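Local atomic coordinates of germination-specific N-acetylmuramoyl-L-alanine amidase, Autolysin (Clostridioides difficile, PDB entry 7RAG), a protein that probably cleaves the amide bond between N-acetylmuramic acid and L-alanine in peptidoglycan, using a bound zinc ion, and pairs with the GerS lipoprotein. Residues I48-K51 and L52-L55; T189-T192 and Y193-I197; D128-D131 and S132-S136. One frame throughout, in Å; residues are numbered along the deposited sequence.

Contact 1 (I48-K51 and L52-L55); sequences ITLK and LREL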
# COMPACT_ATOMS: atom_id res chain seq x y z
N ILE B 48 23.55 -1.32 21.02
CA ILE B 48 22.21 -0.99 20.52
C ILE B 48 22.18 0.43 19.98
O ILE B 48 21.64 0.68 18.90
CB ILE B 48 21.15 -1.19 21.62
CG1 ILE B 48 21.08 -2.65 22.05
CG2 ILE B 48 19.79 -0.75 21.12
CD1 ILE B 48 20.52 -2.84 23.41
N THR B 49 22.78 1.37 20.70
CA THR B 49 22.82 2.75 20.25
C THR B 49 23.50 2.90 18.89
O THR B 49 23.05 3.70 18.05
CB THR B 49 23.53 3.61 21.30
OG1 THR B 49 22.83 3.52 22.55
CG2 THR B 49 23.62 5.04 20.84
N LEU B 50 24.60 2.16 18.64
CA LEU B 50 25.26 2.28 17.35
C LEU B 50 24.47 1.60 16.24
O LEU B 50 24.46 2.09 15.09
CB LEU B 50 26.69 1.74 17.43
CG LEU B 50 27.59 2.63 18.30
CD1 LEU B 50 28.94 2.02 18.45
CD2 LEU B 50 27.71 4.08 17.77
N LYS B 51 23.76 0.50 16.55
CA LYS B 51 22.84 -0.06 15.56
C LYS B 51 21.76 0.96 15.19
O LYS B 51 21.45 1.15 14.00
CB LYS B 51 22.18 -1.34 16.08
CG LYS B 51 23.15 -2.45 16.50
CD LYS B 51 23.98 -2.94 15.35
CE LYS B 51 24.82 -4.17 15.76
NZ LYS B 51 25.53 -4.79 14.59
N LEU B 52 21.20 1.63 16.21
CA LEU B 52 20.12 2.60 16.01
C LEU B 52 20.62 3.83 15.26
O LEU B 52 19.92 4.36 14.39
CB LEU B 52 19.53 2.99 17.37
CG LEU B 52 18.37 3.99 17.49
CD1 LEU B 52 17.24 3.62 16.51
CD2 LEU B 52 17.83 4.04 18.93
N ARG B 53 21.82 4.29 15.58
CA ARG B 53 22.48 5.34 14.81
C ARG B 53 22.54 4.98 13.32
O ARG B 53 22.26 5.82 12.46
CB ARG B 53 23.89 5.56 15.38
CG ARG B 53 24.67 6.69 14.75
CD ARG B 53 25.50 6.19 13.56
NE ARG B 53 26.56 7.12 13.19
CZ ARG B 53 27.77 7.12 13.75
NH1 ARG B 53 28.05 6.23 14.69
NH2 ARG B 53 28.69 8.00 13.35
N GLU B 54 22.95 3.75 13.01
CA GLU B 54 23.01 3.37 11.60
C GLU B 54 21.62 3.39 10.95
O GLU B 54 21.45 3.91 9.83
CB GLU B 54 23.66 2.00 11.45
CG GLU B 54 25.14 2.08 11.65
CD GLU B 54 25.83 0.73 11.57
OE1 GLU B 54 25.13 -0.31 11.44
OE2 GLU B 54 27.09 0.74 11.66
N LEU B 55 20.60 2.87 11.65
CA LEU B 55 19.24 2.91 11.10
C LEU B 55 18.81 4.34 10.80
O LEU B 55 18.30 4.64 9.71
CB LEU B 55 18.25 2.26 12.07
CG LEU B 55 18.37 0.73 12.12
CD1 LEU B 55 17.58 0.17 13.30
CD2 LEU B 55 17.91 0.11 10.81
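Two turns in the middle of helix 41-58, the connecting helix of a beta-alpha-beta unit, meet through L50 and R53 and through four successive i to i+4 backbone bonds. L52 N donates to I48 O at 2.9 Å, R53 N to T49 O at 2.8 Å, E54 N to L50 O and L55 N to K51 O, all with N-H...O angles close to 160°, so the helix runs regularly here. On the side toward strand 62-65 the side chains of L50 and R53 lie side by side and point the same way. The methyl CD2 of L50 reaches the edge of the guanidinium, near its plane, 3.8 Å from R53 NH1. With chi1 at -176° the R53 CG swings away from the backbone N, and a bend at chi2 turns the guanidinium along L50, while NE forms a salt bridge with E57, one turn on. E54 runs out extended, its CG 3.5 Å from L50 O, and its carboxylate oxygens bond H63 and H40 of two different lipoprotein chains; K51 NZ stands 5.5 Å from E54 OE1 and reaches instead to E191 on helix 191-211. With T49 packed on L21 and L65, and L52 on L21, I201 and Y202, such a helix, one side against the sheet and another covered by the lipoprotein chains, is the crossover from strand 18-23 to the parallel strand 62-65.

Contact 2 (T189-T192 and Y193-I197); sequences TDET and YQEKI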
# COMPACT_ATOMS: atom_id res chain seq x y z
N THR B 189 23.08 -10.13 25.01
CA THR B 189 24.45 -10.16 24.49
C THR B 189 24.52 -10.58 23.03
O THR B 189 25.62 -10.64 22.48
CB THR B 189 25.33 -11.09 25.33
OG1 THR B 189 24.73 -12.39 25.38
CG2 THR B 189 25.50 -10.53 26.73
N ASP B 190 23.39 -10.87 22.38
CA ASP B 190 23.41 -11.35 21.00
C ASP B 190 23.25 -10.20 20.01
O ASP B 190 22.27 -9.46 20.06
CB ASP B 190 22.31 -12.38 20.78
CG ASP B 190 22.26 -12.87 19.35
OD1 ASP B 190 23.12 -13.69 18.96
OD2 ASP B 190 21.35 -12.43 18.61
N GLU B 191 24.21 -10.08 19.09
CA GLU B 191 24.21 -8.98 18.13
C GLU B 191 22.92 -8.93 17.33
O GLU B 191 22.45 -7.83 16.98
CB GLU B 191 25.43 -9.09 17.20
CG GLU B 191 25.54 -7.95 16.20
CD GLU B 191 26.96 -7.72 15.70
OE1 GLU B 191 27.81 -8.61 15.93
OE2 GLU B 191 27.23 -6.66 15.08
N THR B 192 22.32 -10.08 17.04
CA THR B 192 21.09 -10.08 16.25
C THR B 192 19.91 -9.58 17.08
O THR B 192 19.04 -8.86 16.57
CB THR B 192 20.81 -11.46 15.70
OG1 THR B 192 22.03 -11.99 15.15
CG2 THR B 192 19.78 -11.37 14.60
N TYR B 193 19.86 -9.96 18.35
CA TYR B 193 18.81 -9.44 19.21
C TYR B 193 18.97 -7.94 19.38
O TYR B 193 17.98 -7.19 19.37
CB TYR B 193 18.83 -10.16 20.55
CG TYR B 193 17.59 -9.97 21.39
CD1 TYR B 193 16.41 -10.62 21.07
CD2 TYR B 193 17.60 -9.16 22.52
CE1 TYR B 193 15.28 -10.45 21.84
CE2 TYR B 193 16.47 -8.99 23.30
CZ TYR B 193 15.31 -9.63 22.94
OH TYR B 193 14.18 -9.48 23.71
N GLN B 194 20.21 -7.48 19.54
CA GLN B 194 20.45 -6.04 19.64
C GLN B 194 19.95 -5.32 18.40
O GLN B 194 19.35 -4.24 18.51
CB GLN B 194 21.93 -5.77 19.85
CG GLN B 194 22.48 -6.43 21.11
CD GLN B 194 23.99 -6.29 21.20
OE1 GLN B 194 24.63 -5.89 20.24
NE2 GLN B 194 24.56 -6.61 22.36
N GLU B 195 20.16 -5.90 17.22
CA GLU B 195 19.67 -5.26 16.00
C GLU B 195 18.14 -5.24 15.96
O GLU B 195 17.55 -4.26 15.49
CB GLU B 195 20.23 -5.96 14.77
CG GLU B 195 21.71 -5.79 14.62
CD GLU B 195 22.29 -6.55 13.44
OE1 GLU B 195 21.54 -7.26 12.73
OE2 GLU B 195 23.51 -6.42 13.20
N LYS B 196 17.50 -6.31 16.43
CA LYS B 196 16.04 -6.33 16.50
C LYS B 196 15.51 -5.18 17.36
O LYS B 196 14.56 -4.48 16.99
CB LYS B 196 15.60 -7.68 17.05
CG LYS B 196 14.20 -8.13 16.70
CD LYS B 196 14.13 -9.67 16.68
CE LYS B 196 12.74 -10.18 16.25
NZ LYS B 196 12.71 -11.67 16.08
N ILE B 197 16.14 -4.97 18.53
CA ILE B 197 15.72 -3.88 19.42
C ILE B 197 15.91 -2.53 18.74
O ILE B 197 15.05 -1.65 18.81
CB ILE B 197 16.50 -3.95 20.74
CG1 ILE B 197 16.02 -5.12 21.58
CG2 ILE B 197 16.41 -2.59 21.49
CD1 ILE B 197 16.90 -5.40 22.74
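This is a helix N-terminus held by an aspartate N-cap: D190 stands immediately before helix 191-211, the last helix of the chain, and its carboxylate accepts from the backbone of the first turn. D190 OD2 takes the N-H of Y193 at 2.9 Å, on the anti side of the carboxylate and 21° out of its plane, with a bent N-H...O angle of 147°. The side chain can reach forward because CG lies opposite the backbone N, chi1 178°. The carbonyl of the same residue takes Q194 N at 2.9 Å, so D190 binds the opening turn through both side chain and main chain. The Y193 side chain crosses that of D190 at about a right angle, and Y193 CB lies 3.9 Å from D190 OD2.

Further along, E195 N bonds E191 O and K196 N bonds T192 O, each at 3.0 Å. Q194 runs extended back toward the start of the helix, with CG 3.2 Å from D190 O, and its NE2 bonds the carbonyl of L188. E191 and E195, one turn apart, bring their OE2 atoms to 4.2 Å with the carboxylate planes turned steeply against each other; K51 forms salt bridges with both, which would offset their like charges. E195 OE1 is also bridged to K82 of a lipoprotein chain.

Q194 and I197 lean on I48 of helix 41-58, whereas Y193 turns to L187 and L188 of helix 182-188 and to V147 at the end of helix 130-147, placing this first turn among three helices.

Contact 3 (D128-D131 and S132-S136); sequences DKQD and SKELS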
# COMPACT_ATOMS: atom_id res chain seq x y z
N ASP B 128 4.60 14.36 32.88
CA ASP B 128 3.78 15.48 32.41
C ASP B 128 4.29 16.15 31.14
O ASP B 128 4.01 17.33 30.91
CB ASP B 128 3.64 16.56 33.49
CG ASP B 128 2.83 16.10 34.67
OD1 ASP B 128 1.92 15.27 34.48
OD2 ASP B 128 3.11 16.59 35.79
N LYS B 129 5.04 15.45 30.30
CA LYS B 129 5.41 15.96 28.98
C LYS B 129 4.67 15.09 27.97
O LYS B 129 4.98 13.91 27.82
CB LYS B 129 6.92 15.93 28.75
CG LYS B 129 7.74 16.59 29.85
CD LYS B 129 7.24 17.97 30.20
CE LYS B 129 8.13 19.07 29.64
NZ LYS B 129 7.96 19.29 28.16
N GLN B 130 3.71 15.69 27.27
CA GLN B 130 2.78 14.91 26.46
C GLN B 130 3.46 14.34 25.22
O GLN B 130 3.29 13.16 24.89
CB GLN B 130 1.58 15.78 26.06
CG GLN B 130 0.38 14.97 25.66
CD GLN B 130 -0.21 14.21 26.85
OE1 GLN B 130 -0.69 13.08 26.71
NE2 GLN B 130 -0.17 14.83 28.02
N ASP B 131 4.23 15.17 24.53
CA ASP B 131 4.93 14.72 23.33
C ASP B 131 5.81 13.51 23.65
O ASP B 131 5.79 12.51 22.92
CB ASP B 131 5.77 15.87 22.74
CG ASP B 131 6.65 16.59 23.81
OD1 ASP B 131 6.21 16.66 25.00
OD2 ASP B 131 7.77 17.09 23.47
N SER B 132 6.54 13.58 24.76
CA SER B 132 7.42 12.47 25.12
C SER B 132 6.62 11.23 25.46
O SER B 132 7.05 10.11 25.16
CB SER B 132 8.33 12.88 26.28
OG SER B 132 9.10 14.01 25.90
N LYS B 133 5.45 11.40 26.08
CA LYS B 133 4.60 10.25 26.36
C LYS B 133 4.14 9.59 25.06
O LYS B 133 4.17 8.36 24.93
CB LYS B 133 3.42 10.65 27.23
CG LYS B 133 2.70 9.44 27.86
CD LYS B 133 1.50 9.84 28.73
CE LYS B 133 0.36 10.35 27.86
NZ LYS B 133 -0.68 11.13 28.60
N GLU B 134 3.74 10.40 24.08
CA GLU B 134 3.35 9.83 22.79
C GLU B 134 4.50 9.06 22.16
O GLU B 134 4.33 7.93 21.69
CB GLU B 134 2.88 10.93 21.83
CG GLU B 134 1.70 11.75 22.31
CD GLU B 134 1.39 12.94 21.38
OE1 GLU B 134 2.05 13.06 20.30
OE2 GLU B 134 0.50 13.75 21.75
N LEU B 135 5.69 9.66 22.14
CA LEU B 135 6.85 8.99 21.55
C LEU B 135 7.14 7.69 22.27
O LEU B 135 7.37 6.64 21.64
CB LEU B 135 8.08 9.89 21.60
CG LEU B 135 9.44 9.29 21.22
CD1 LEU B 135 9.52 8.84 19.78
CD2 LEU B 135 10.48 10.33 21.46
N SER B 136 7.09 7.74 23.60
CA SER B 136 7.35 6.55 24.38
C SER B 136 6.36 5.46 24.02
O SER B 136 6.75 4.31 23.85
CB SER B 136 7.30 6.87 25.87
OG SER B 136 5.96 6.98 26.32
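Q130 OE1 accepts from K133 NZ at 2.7 Å, a side-chain bond across the first turn of helix 130-147. The two chains lie side by side and point the same way, and the ammonium approaches 25° off the plane of the amide carbonyl. Each chain bends to make the meeting: Q130 at chi2 (67°), K133 at chi3 (70°), which also brings K133 CE within 3.1 Å of Q130 OE1. E134 comes from another side, crossing Q130 at about a right angle, with its OE2 4.1 Å from Q130 CG.

Beneath these groups the backbone fixes their spacing. K129, the N-cap residue, offers its O to K133 N at 3.1 Å; Q130 O takes E134 N at 2.9 Å, and D131 O takes L135 N. A turn later S136 OG returns a bond to K133 O at 2.7 Å.

The buried S132 hydroxyl bonds the backbone N of S171, at the start of strand 171-178. Around the helix, S136 rests on T123 and Y125 of strand 122-126, L135 on V172 of strand 171-178, and D131, E134 and L135 on Y208 of helix 191-211.

From the N terminus, contact 1 comes first, on the crossover between strands 18-23 and 62-65; contact 3 follows on the helix leaving strand 122-126, and contact 2 opens the final helix. All three are local turns within or at the start of a helix. None closes a long loop; they run in series, neither nested nor crossed. Contacts 1 and 2 touch: I48 CG2 meets I197 CG2 at 3.9 Å, joining helices 41-58 and 191-211. Contact 3 stays apart, its centre about 22 Å from that of contact 1 and about 26 Å from that of contact 2, though helix 191-211 reaches it farther along through Y208.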